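Local coordinates for IPT/TIG domain-containing protein BACOVA_02650 (Bacteroides ovatus, PDB 5E7H) that binds polysaccharide at the cell surface, probably capturing xyloglucan before it is transported into the periplasm for degradation, at residues N88-Y93 with F255-K260; A143-T148 with N230-G235; D159-F164 with Q209-L214. All blocks are in the same frame, centred on the assembly; numbering follows the deposited sequence.

In the fold
All three contacts lie in the C-terminal xyloglucan-binding domain, which follows an IPT/TIG domain in this two-domain fragment, and illustrate how a beta sandwich is tied together by segments distant in sequence. Contact 1 joins the domain's first strand to its last. Between them in the chain, 143-148 opens contact 2, both segments of contact 3 follow, and 230-235 closes contact 2. Contacts 1 and 3 belong to one antiparallel sheet, where strand 160-168 neighbours strand 246-259; their centres are about 9 Å apart. Contact 2, centred about 10 Å from contact 1 and about 15 Å from contact 3, reaches the second sheet through strand 233-240, and a Gln144-Ile90 backbone hydrogen bond links it to contact 1.

Contact 1. Residues N88-Y93 with F255-K260; sequences NVILNY and FRIVRK. With NA (sodium ion), chain I; FMT (formic acid), chain F.
The Phe255 ring meets Leu91 in two ways: Leu91 O lies at the ring edge, in its plane, while Leu91 CD2 packs 4.0 Å from Phe255 CD2, the two side chains running side by side. Leu91 CD1 turns to another aromatic group, sitting 3.8 Å above one face of the Tyr93 ring, toward its rim. The third flat group, the amide of Asn88, continues the pairing beyond the strand: its CG lies anti to the carbonyl carbon (chi1 -67°), bringing ND2 to Ile257 O at 2.8 Å, in the carbonyl plane. Ile257 N in turn donates to Asn88 O, so backbone and side chain of one asparagine grip both polar backbone atoms of Ile257. Farther along, the antiparallel register slips by one residue in a beta bulge. Phe255 O consequently receives Ile90 N at 2.8 Å and, weakly, Leu91 N. Ile90 CG1 rests against Phe255 CB at 3.9 Å, and its CD1 reaches Ile257 CD1. Past the bulge, Asn92 O binds a sodium ion at 2.8 Å with water and atoms including Asn119 O, Thr121 O and Asp253 OD1. Arg256 points from the opposite face to Phe255, donating to Asn254 O and forming a salt bridge with Glu165. Strand 89-91 thus lies along strand 246-259, whose Arg256 and Val258 also pair with strand 160-168, while Ile90, Leu91 and Phe255 pack against strand 233-240 of the other sheet.

Contact 2. Residues A143-T148 with N230-G235; sequences AQWVNT and NSTHIG. With NA (sodium ion), chain J; FMT (formic acid), chain E.
Ala143 N donates an almost linear bond to Thr232 O (2.7 Å, 173° at the hydrogen), in the carbonyl plane, fastening the segment after strand 133-142 to the start of strand 233-240, its neighbour in the second sheet of the glycan-binding domain. With CG anti to the carbonyl carbon (chi1 -57°), Trp145 turns its indole edge to the backbone of 231-233: NE1 reaches Ser231 O at 2.9 Å, the acceptor in the ring plane but the donor tilted 25° from the carbonyl plane, and CH2 comes to 3.6 Å from His233 O. The Ala143 methyl, CB, lies over one face of the indole toward the rim and also meets Ile234 CG2 at 3.8 Å. Thr232 crosses the indole at a slant, with CG2 beside Trp145 NE1 and nearer still to Ala143 O, while its OG1 bonds to Asn142. An ST turn shapes the approach to the strand, Ser231 OG accepting from His233 N. Just before it, Asn230 OD1 binds a sodium ion at 2.7 Å together with Leu227 O, at the end of helix 223-227. That helix packs against Trp145 through Tyr223 and Leu227, with Phe226 meeting the indole edge-to-face; Ile90 of strand 89-91 and Met181 of strand 176-181 also touch the tryptophan.

Contact 3. Residues D159-F164 with Q209-L214; sequences DLKLQF and QCSVSL
Phe164 places its CG between the backbone N and the carbonyl carbon (chi1 51°), which swings the ring across to Cys210. There Cys210 CB stands over one face in a CH-pi contact, 3.8 Å from the Phe164 ring centroid, while SG approaches more obliquely in a sulfur-aromatic contact. Lys161 takes the same first rotamer (chi1 55°) and then runs fully extended, carrying its CD past Ser211 OG at 3.4 Å. Its NZ and Gln163 NE2 both donate to one water, which is also hydrogen-bonded to Ser211 OG, so a single molecule bridges the two strands along the polar face. The backbones form a regular antiparallel pair in the sandwich sheet of this glycan-binding domain: Leu162 with Val212 and Phe164 with Cys210 are the hydrogen-bonded pairs, Lys161 with Ser213 and Gln163 with Ser211 the non-hydrogen-bonded ones. Cys210 N points almost straight at Phe164 O (2.9 Å), and Leu214 N extends the pairing to Leu160 O. On the apolar face Leu162 CB lies 4.0 Å from Val212 CG2, and Leu160 and Leu214 run alongside each other, Leu160 CB to Leu214 CD2 at 3.8 Å. Phe164 and Leu162 also touch Ile179 of strand 176-181 across the sandwich. The amides of Gln163 and Gln209 meet at a slant, planes 36° apart, without bonding to each other. Both carbonyl oxygens instead accept from Arg256, OE1 of Gln163 from NE and OE1 of Gln209 from NH2, and both also bond to Thr11 of the IPT/TIG domain, while Gln209 NE2 is hydrogen-bonded to Ser197 OG.

Contact 1. Residues N88-Y93 with F255-K260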
loop_
_atom_site.group_PDB
_atom_site.type_symbol
_atom_site.label_atom_id
_atom_site.label_comp_id
_atom_site.label_asym_id
_atom_site.label_seq_id
_atom_site.Cartn_x
_atom_site.Cartn_y
_atom_site.Cartn_z
ATOM N N ASN A 88 -6.266 -9.068 -5.165
ATOM C CA ASN A 88 -6.851 -8.275 -4.092
ATOM C C ASN A 88 -6.867 -6.771 -4.389
ATOM O O ASN A 88 -7.423 -5.994 -3.613
ATOM C CB ASN A 88 -6.064 -8.493 -2.781
ATOM C CG ASN A 88 -6.199 -9.888 -2.234
ATOM O OD1 ASN A 88 -5.462 -10.783 -2.642
ATOM N ND2 ASN A 88 -7.125 -10.091 -1.301
ATOM N N VAL A 89 -6.263 -6.350 -5.501
ATOM C CA VAL A 89 -6.235 -4.945 -5.876
ATOM C C VAL A 89 -7.632 -4.530 -6.322
ATOM O O VAL A 89 -8.261 -5.215 -7.133
ATOM C CB VAL A 89 -5.205 -4.690 -6.983
ATOM C CG1 VAL A 89 -5.239 -3.255 -7.495
ATOM C CG2 VAL A 89 -3.803 -5.015 -6.454
ATOM N N ILE A 90 -8.099 -3.400 -5.780
ATOM C CA ILE A 90 -9.413 -2.866 -6.092
ATOM C C ILE A 90 -9.334 -1.583 -6.939
ATOM O O ILE A 90 -10.329 -1.184 -7.528
ATOM C CB ILE A 90 -10.222 -2.598 -4.801
ATOM C CG1 ILE A 90 -9.544 -1.577 -3.890
ATOM C CG2 ILE A 90 -10.465 -3.931 -4.060
ATOM C CD1 ILE A 90 -10.426 -1.045 -2.809
ATOM N N LEU A 91 -8.160 -0.952 -7.003
ATOM C CA LEU A 91 -8.006 0.308 -7.733
ATOM C C LEU A 91 -6.526 0.553 -8.015
ATOM O O LEU A 91 -5.755 0.729 -7.075
ATOM C CB LEU A 91 -8.609 1.485 -6.951
ATOM C CG LEU A 91 -8.486 2.860 -7.605
ATOM C CD1 LEU A 91 -9.218 2.950 -8.902
ATOM C CD2 LEU A 91 -9.019 3.893 -6.638
ATOM N N ASN A 92 -6.147 0.575 -9.292
ATOM C CA ASN A 92 -4.761 0.934 -9.651
ATOM C C ASN A 92 -4.644 1.963 -10.776
ATOM O O ASN A 92 -3.524 2.317 -11.136
ATOM C CB ASN A 92 -3.948 -0.326 -10.009
ATOM C CG ASN A 92 -4.430 -1.019 -11.258
ATOM O OD1 ASN A 92 -5.194 -0.484 -12.053
ATOM N ND2 ASN A 92 -3.921 -2.230 -11.473
ATOM N N TYR A 93 -5.775 2.437 -11.286
ATOM C CA TYR A 93 -5.822 3.472 -12.334
ATOM C C TYR A 93 -5.164 3.005 -13.637
ATOM O O TYR A 93 -4.846 3.826 -14.526
ATOM C CB TYR A 93 -5.179 4.760 -11.819
ATOM C CG TYR A 93 -5.930 5.354 -10.639
ATOM C CD1 TYR A 93 -7.191 5.919 -10.818
ATOM C CD2 TYR A 93 -5.376 5.373 -9.384
ATOM C CE1 TYR A 93 -7.895 6.475 -9.757
ATOM C CE2 TYR A 93 -6.084 5.909 -8.290
ATOM C CZ TYR A 93 -7.331 6.476 -8.498
ATOM O OH TYR A 93 -8.021 7.047 -7.438
ATOM N N PHE A 255 -4.519 0.292 -4.299
ATOM C CA PHE A 255 -5.442 0.032 -3.216
ATOM C C PHE A 255 -5.888 -1.419 -3.304
ATOM O O PHE A 255 -6.199 -1.912 -4.395
ATOM C CB PHE A 255 -6.668 0.960 -3.279
ATOM C CG PHE A 255 -6.347 2.417 -3.056
ATOM C CD1 PHE A 255 -6.404 2.964 -1.780
ATOM C CD2 PHE A 255 -5.991 3.241 -4.127
ATOM C CE1 PHE A 255 -6.097 4.309 -1.571
ATOM C CE2 PHE A 255 -5.674 4.584 -3.918
ATOM C CZ PHE A 255 -5.729 5.106 -2.638
ATOM N N ARG A 256 -5.939 -2.092 -2.150
ATOM C CA ARG A 256 -6.205 -3.522 -2.096
ATOM C C ARG A 256 -6.818 -3.866 -0.752
ATOM O O ARG A 256 -6.515 -3.239 0.269
ATOM C CB ARG A 256 -4.904 -4.313 -2.352
ATOM C CG ARG A 256 -3.745 -3.955 -1.424
ATOM C CD ARG A 256 -2.402 -4.360 -2.052
ATOM N NE ARG A 256 -1.244 -4.055 -1.207
ATOM C CZ ARG A 256 -0.438 -3.009 -1.332
ATOM N NH1 ARG A 256 -0.648 -2.061 -2.228
ATOM N NH2 ARG A 256 0.612 -2.917 -0.520
ATOM N N ILE A 257 -7.696 -4.858 -0.758
ATOM C CA ILE A 257 -8.328 -5.355 0.455
ATOM C C ILE A 257 -7.810 -6.750 0.689
ATOM O O ILE A 257 -7.948 -7.615 -0.176
ATOM C CB ILE A 257 -9.876 -5.367 0.360
ATOM C CG1 ILE A 257 -10.395 -3.939 0.207
ATOM C CG2 ILE A 257 -10.473 -6.040 1.584
ATOM C CD1 ILE A 257 -11.884 -3.840 -0.073
ATOM N N VAL A 258 -7.186 -6.963 1.850
ATOM C CA VAL A 258 -6.570 -8.248 2.178
ATOM C C VAL A 258 -6.969 -8.708 3.566
ATOM O O VAL A 258 -7.485 -7.924 4.360
ATOM C CB VAL A 258 -5.024 -8.170 2.092
ATOM C CG1 VAL A 258 -4.572 -7.799 0.696
ATOM C CG2 VAL A 258 -4.474 -7.162 3.076
ATOM N N ARG A 259 -6.722 -9.982 3.867
ATOM C CA ARG A 259 -6.986 -10.492 5.208
ATOM C C ARG A 259 -5.958 -9.949 6.192
ATOM O O ARG A 259 -4.780 -9.793 5.862
ATOM C CB ARG A 259 -6.951 -12.012 5.219
ATOM C CG ARG A 259 -8.087 -12.637 4.471
ATOM C CD ARG A 259 -7.882 -14.129 4.338
ATOM N NE ARG A 259 -9.101 -14.801 3.905
ATOM C CZ ARG A 259 -9.563 -14.808 2.656
ATOM N NH1 ARG A 259 -8.918 -14.187 1.667
ATOM N NH2 ARG A 259 -10.677 -15.463 2.389
ATOM N N LYS A 260 -6.403 -9.665 7.408
ATOM C CA LYS A 260 -5.486 -9.353 8.495
ATOM C C LYS A 260 -4.649 -10.577 8.830
ATOM O O LYS A 260 -5.096 -11.710 8.642
ATOM C CB LYS A 260 -6.255 -8.896 9.723
ATOM C CG LYS A 260 -6.863 -7.510 9.598
ATOM C CD LYS A 260 -7.487 -7.094 10.927
ATOM C CE LYS A 260 -8.169 -5.747 10.812
ATOM N NZ LYS A 260 -8.814 -5.359 12.102
ATOM O OXT LYS A 260 -3.521 -10.444 9.301
HETATM NA NA NA I . -0.804 1.797 -10.949
HETATM C C FMT F . -2.888 -4.242 -14.140
HETATM O O1 FMT F . -1.731 -3.738 -14.205
HETATM O O2 FMT F . -3.901 -3.519 -14.339
HETATM O O HOH W 1 -0.253 -0.677 -10.282
#

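Contact 2. Residues A143-T148 with N230-G235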
loop_
_atom_site.group_PDB
_atom_site.type_symbol
_atom_site.label_atom_id
_atom_site.label_comp_id
_atom_site.label_asym_id
_atom_site.label_seq_id
_atom_site.Cartn_x
_atom_site.Cartn_y
_atom_site.Cartn_z
ATOM N N ALA A 143 -14.212 1.466 -7.740
ATOM C CA ALA A 143 -13.396 0.327 -7.401
ATOM C C ALA A 143 -13.921 -0.906 -8.109
ATOM O O ALA A 143 -15.098 -0.987 -8.477
ATOM C CB ALA A 143 -13.413 0.119 -5.916
ATOM N N GLN A 144 -13.045 -1.884 -8.269
ATOM C CA GLN A 144 -13.433 -3.243 -8.618
ATOM C C GLN A 144 -13.259 -4.076 -7.367
ATOM O O GLN A 144 -12.135 -4.412 -6.995
ATOM C CB GLN A 144 -12.576 -3.767 -9.763
ATOM C CG GLN A 144 -12.913 -5.175 -10.188
ATOM C CD GLN A 144 -11.984 -5.680 -11.270
ATOM O OE1 GLN A 144 -11.483 -6.802 -11.195
ATOM N NE2 GLN A 144 -11.741 -4.849 -12.279
ATOM N N TRP A 145 -14.353 -4.346 -6.650
ATOM C CA TRP A 145 -14.203 -5.019 -5.354
ATOM C C TRP A 145 -13.641 -6.417 -5.569
ATOM O O TRP A 145 -13.832 -7.026 -6.622
ATOM C CB TRP A 145 -15.539 -5.076 -4.593
ATOM C CG TRP A 145 -16.185 -3.716 -4.357
ATOM C CD1 TRP A 145 -17.440 -3.363 -4.738
ATOM C CD2 TRP A 145 -15.621 -2.552 -3.716
ATOM N NE1 TRP A 145 -17.704 -2.066 -4.380
ATOM C CE2 TRP A 145 -16.611 -1.540 -3.755
ATOM C CE3 TRP A 145 -14.399 -2.260 -3.096
ATOM C CZ2 TRP A 145 -16.403 -0.263 -3.225
ATOM C CZ3 TRP A 145 -14.197 -0.991 -2.570
ATOM C CH2 TRP A 145 -15.201 -0.003 -2.645
ATOM N N VAL A 146 -12.961 -6.923 -4.543
ATOM C CA VAL A 146 -12.353 -8.252 -4.602
ATOM C C VAL A 146 -13.454 -9.295 -4.771
ATOM O O VAL A 146 -14.497 -9.241 -4.117
ATOM C CB VAL A 146 -11.516 -8.546 -3.334
ATOM C CG1 VAL A 146 -10.841 -9.906 -3.444
ATOM C CG2 VAL A 146 -10.483 -7.452 -3.115
ATOM N N ASN A 147 -13.228 -10.253 -5.665
ATOM C CA ASN A 147 -14.167 -11.317 -5.915
ATOM C C ASN A 147 -14.377 -12.190 -4.683
ATOM O O ASN A 147 -13.429 -12.406 -3.930
ATOM C CB ASN A 147 -13.654 -12.165 -7.072
ATOM C CG ASN A 147 -14.735 -13.013 -7.708
ATOM O OD1 ASN A 147 -15.248 -13.964 -7.114
ATOM N ND2 ASN A 147 -15.081 -12.673 -8.943
ATOM N N THR A 148 -15.582 -12.714 -4.496
ATOM C CA THR A 148 -15.855 -13.576 -3.342
ATOM C C THR A 148 -15.161 -14.939 -3.479
ATOM O O THR A 148 -15.101 -15.707 -2.512
ATOM C CB THR A 148 -17.365 -13.769 -3.092
ATOM O OG1 THR A 148 -18.014 -14.258 -4.269
ATOM C CG2 THR A 148 -18.000 -12.463 -2.649
ATOM N N ASN A 230 -24.148 -2.150 -2.965
ATOM C CA ASN A 230 -24.326 -1.983 -4.413
ATOM C C ASN A 230 -23.805 -0.609 -4.902
ATOM O O ASN A 230 -24.491 0.154 -5.621
ATOM C CB ASN A 230 -25.784 -2.203 -4.777
ATOM C CG ASN A 230 -26.272 -3.622 -4.425
ATOM O OD1 ASN A 230 -25.458 -4.553 -4.357
ATOM N ND2 ASN A 230 -27.565 -3.783 -4.208
ATOM N N SER A 231 -22.586 -0.312 -4.487
ATOM C CA SER A 231 -21.884 0.912 -4.874
ATOM C C SER A 231 -20.421 0.607 -5.070
ATOM O O SER A 231 -19.819 -0.073 -4.236
ATOM C CB SER A 231 -22.031 1.981 -3.811
ATOM O OG SER A 231 -21.180 3.091 -4.112
ATOM N N THR A 232 -19.843 1.075 -6.169
ATOM C CA THR A 232 -18.411 0.885 -6.370
ATOM C C THR A 232 -17.591 2.121 -6.016
ATOM O O THR A 232 -16.404 2.175 -6.309
ATOM C CB THR A 232 -18.100 0.457 -7.797
ATOM O OG1 THR A 232 -18.822 1.266 -8.706
ATOM C CG2 THR A 232 -18.522 -1.001 -8.015
ATOM N N HIS A 233 -18.198 3.079 -5.317
ATOM C CA HIS A 233 -17.455 4.263 -4.881
ATOM C C HIS A 233 -16.311 3.966 -3.929
ATOM O O HIS A 233 -16.484 3.314 -2.908
ATOM C CB HIS A 233 -18.412 5.241 -4.204
ATOM C CG HIS A 233 -17.738 6.373 -3.502
ATOM N ND1 HIS A 233 -17.877 6.600 -2.150
ATOM C CD2 HIS A 233 -16.951 7.371 -3.972
ATOM C CE1 HIS A 233 -17.203 7.684 -1.817
ATOM N NE2 HIS A 233 -16.626 8.168 -2.904
ATOM N N ILE A 234 -15.137 4.500 -4.268
ATOM C CA ILE A 234 -14.072 4.728 -3.291
ATOM C C ILE A 234 -13.600 6.146 -3.555
ATOM O O ILE A 234 -13.403 6.532 -4.707
ATOM C CB ILE A 234 -12.922 3.689 -3.384
ATOM C CG1 ILE A 234 -11.839 3.995 -2.359
ATOM C CG2 ILE A 234 -12.338 3.637 -4.800
ATOM C CD1 ILE A 234 -10.772 2.919 -2.248
ATOM N N GLY A 235 -13.409 6.906 -2.481
ATOM C CA GLY A 235 -13.026 8.308 -2.600
ATOM C C GLY A 235 -11.870 8.616 -1.677
ATOM O O GLY A 235 -11.822 8.141 -0.544
HETATM NA NA NA J . -23.080 -5.066 -5.535
HETATM C C FMT E . -13.715 -10.516 -11.407
HETATM O O1 FMT E . -12.609 -11.090 -11.216
HETATM O O2 FMT E . -14.266 -9.897 -10.455
#

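Contact 3. Residues D159-F164 with Q209-L214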
loop_
_atom_site.group_PDB
_atom_site.type_symbol
_atom_site.label_atom_id
_atom_site.label_comp_id
_atom_site.label_asym_id
_atom_site.label_seq_id
_atom_site.Cartn_x
_atom_site.Cartn_y
_atom_site.Cartn_z
ATOM N N ASP A 159 -12.012 -8.627 10.075
ATOM C CA ASP A 159 -10.869 -9.485 9.731
ATOM C C ASP A 159 -10.154 -9.040 8.444
ATOM O O ASP A 159 -9.280 -9.762 7.949
ATOM C CB ASP A 159 -11.323 -10.935 9.576
ATOM C CG ASP A 159 -11.799 -11.552 10.880
ATOM O OD1 ASP A 159 -11.555 -10.972 11.962
ATOM O OD2 ASP A 159 -12.414 -12.633 10.804
ATOM N N LEU A 160 -10.523 -7.869 7.905
ATOM C CA LEU A 160 -9.957 -7.349 6.655
ATOM C C LEU A 160 -9.259 -6.006 6.873
ATOM O O LEU A 160 -9.621 -5.240 7.772
ATOM C CB LEU A 160 -11.066 -7.190 5.597
ATOM C CG LEU A 160 -11.779 -8.490 5.216
ATOM C CD1 LEU A 160 -12.956 -8.187 4.298
ATOM C CD2 LEU A 160 -10.825 -9.466 4.547
ATOM N N LYS A 161 -8.301 -5.700 6.011
ATOM C CA LYS A 161 -7.655 -4.395 6.022
ATOM C C LYS A 161 -7.555 -3.824 4.626
ATOM O O LYS A 161 -7.512 -4.555 3.628
ATOM C CB LYS A 161 -6.267 -4.468 6.686
ATOM C CG LYS A 161 -5.323 -5.468 6.122
ATOM C CD LYS A 161 -4.083 -5.605 7.026
ATOM C CE LYS A 161 -3.135 -6.596 6.429
ATOM N NZ LYS A 161 -1.895 -6.736 7.263
ATOM N N LEU A 162 -7.543 -2.501 4.565
ATOM C CA LEU A 162 -7.266 -1.758 3.341
ATOM C C LEU A 162 -5.796 -1.402 3.346
ATOM O O LEU A 162 -5.320 -0.769 4.289
ATOM C CB LEU A 162 -8.108 -0.491 3.262
ATOM C CG LEU A 162 -7.842 0.421 2.075
ATOM C CD1 LEU A 162 -8.322 -0.226 0.782
ATOM C CD2 LEU A 162 -8.507 1.757 2.284
ATOM N N GLN A 163 -5.093 -1.797 2.292
ATOM C CA GLN A 163 -3.680 -1.455 2.107
ATOM C C GLN A 163 -3.553 -0.636 0.846
ATOM O O GLN A 163 -4.345 -0.778 -0.095
ATOM C CB GLN A 163 -2.795 -2.696 1.968
ATOM C CG GLN A 163 -2.649 -3.546 3.166
ATOM C CD GLN A 163 -1.690 -4.697 2.891
ATOM O OE1 GLN A 163 -1.562 -5.172 1.753
ATOM N NE2 GLN A 163 -1.022 -5.143 3.927
ATOM N N PHE A 164 -2.508 0.176 0.784
ATOM C CA PHE A 164 -2.194 0.902 -0.446
ATOM C C PHE A 164 -0.766 1.361 -0.337
ATOM O O PHE A 164 -0.225 1.420 0.761
ATOM C CB PHE A 164 -3.132 2.101 -0.690
ATOM C CG PHE A 164 -3.282 3.043 0.478
ATOM C CD1 PHE A 164 -4.244 2.821 1.467
ATOM C CD2 PHE A 164 -2.493 4.183 0.576
ATOM C CE1 PHE A 164 -4.391 3.705 2.541
ATOM C CE2 PHE A 164 -2.651 5.066 1.636
ATOM C CZ PHE A 164 -3.578 4.821 2.614
ATOM N N GLN A 209 4.121 1.185 2.345
ATOM C CA GLN A 209 2.819 0.568 2.446
ATOM C C GLN A 209 2.086 1.169 3.631
ATOM O O GLN A 209 2.619 1.220 4.740
ATOM C CB GLN A 209 2.936 -0.935 2.613
ATOM C CG GLN A 209 1.591 -1.608 2.857
ATOM C CD GLN A 209 1.746 -3.119 2.987
ATOM O OE1 GLN A 209 1.587 -3.867 2.020
ATOM N NE2 GLN A 209 2.120 -3.553 4.166
ATOM N N CYS A 210 0.856 1.608 3.394
ATOM C CA CYS A 210 -0.051 2.056 4.436
ATOM C C CYS A 210 -1.155 1.022 4.597
ATOM O O CYS A 210 -1.582 0.421 3.611
ATOM C CB CYS A 210 -0.678 3.400 4.087
ATOM S SG CYS A 210 0.515 4.732 3.842
ATOM N N SER A 211 -1.631 0.851 5.817
ATOM C CA SER A 211 -2.636 -0.147 6.139
ATOM C C SER A 211 -3.583 0.417 7.187
ATOM O O SER A 211 -3.126 0.986 8.181
ATOM C CB SER A 211 -1.970 -1.427 6.675
ATOM O OG SER A 211 -2.905 -2.468 6.809
ATOM N N VAL A 212 -4.887 0.275 6.962
ATOM C CA VAL A 212 -5.875 0.564 8.013
ATOM C C VAL A 212 -6.885 -0.578 8.128
ATOM O O VAL A 212 -7.152 -1.272 7.147
ATOM C CB VAL A 212 -6.631 1.891 7.755
ATOM C CG1 VAL A 212 -5.657 3.067 7.755
ATOM C CG2 VAL A 212 -7.412 1.851 6.452
ATOM N N SER A 213 -7.448 -0.790 9.318
ATOM C CA SER A 213 -8.541 -1.749 9.430
ATOM C C SER A 213 -9.658 -1.349 8.467
ATOM O O SER A 213 -10.018 -0.173 8.352
ATOM C CB SER A 213 -9.089 -1.809 10.854
ATOM O OG SER A 213 -8.142 -2.387 11.728
ATOM N N LEU A 214 -10.228 -2.325 7.767
ATOM C CA LEU A 214 -11.312 -1.993 6.855
ATOM C C LEU A 214 -12.511 -1.456 7.633
ATOM O O LEU A 214 -13.279 -0.665 7.092
ATOM C CB LEU A 214 -11.708 -3.214 6.007
ATOM C CG LEU A 214 -12.704 -2.942 4.865
ATOM C CD1 LEU A 214 -12.154 -1.918 3.865
ATOM C CD2 LEU A 214 -13.051 -4.248 4.123
HETATM O O HOH W 2 -0.516 -4.221 6.774
#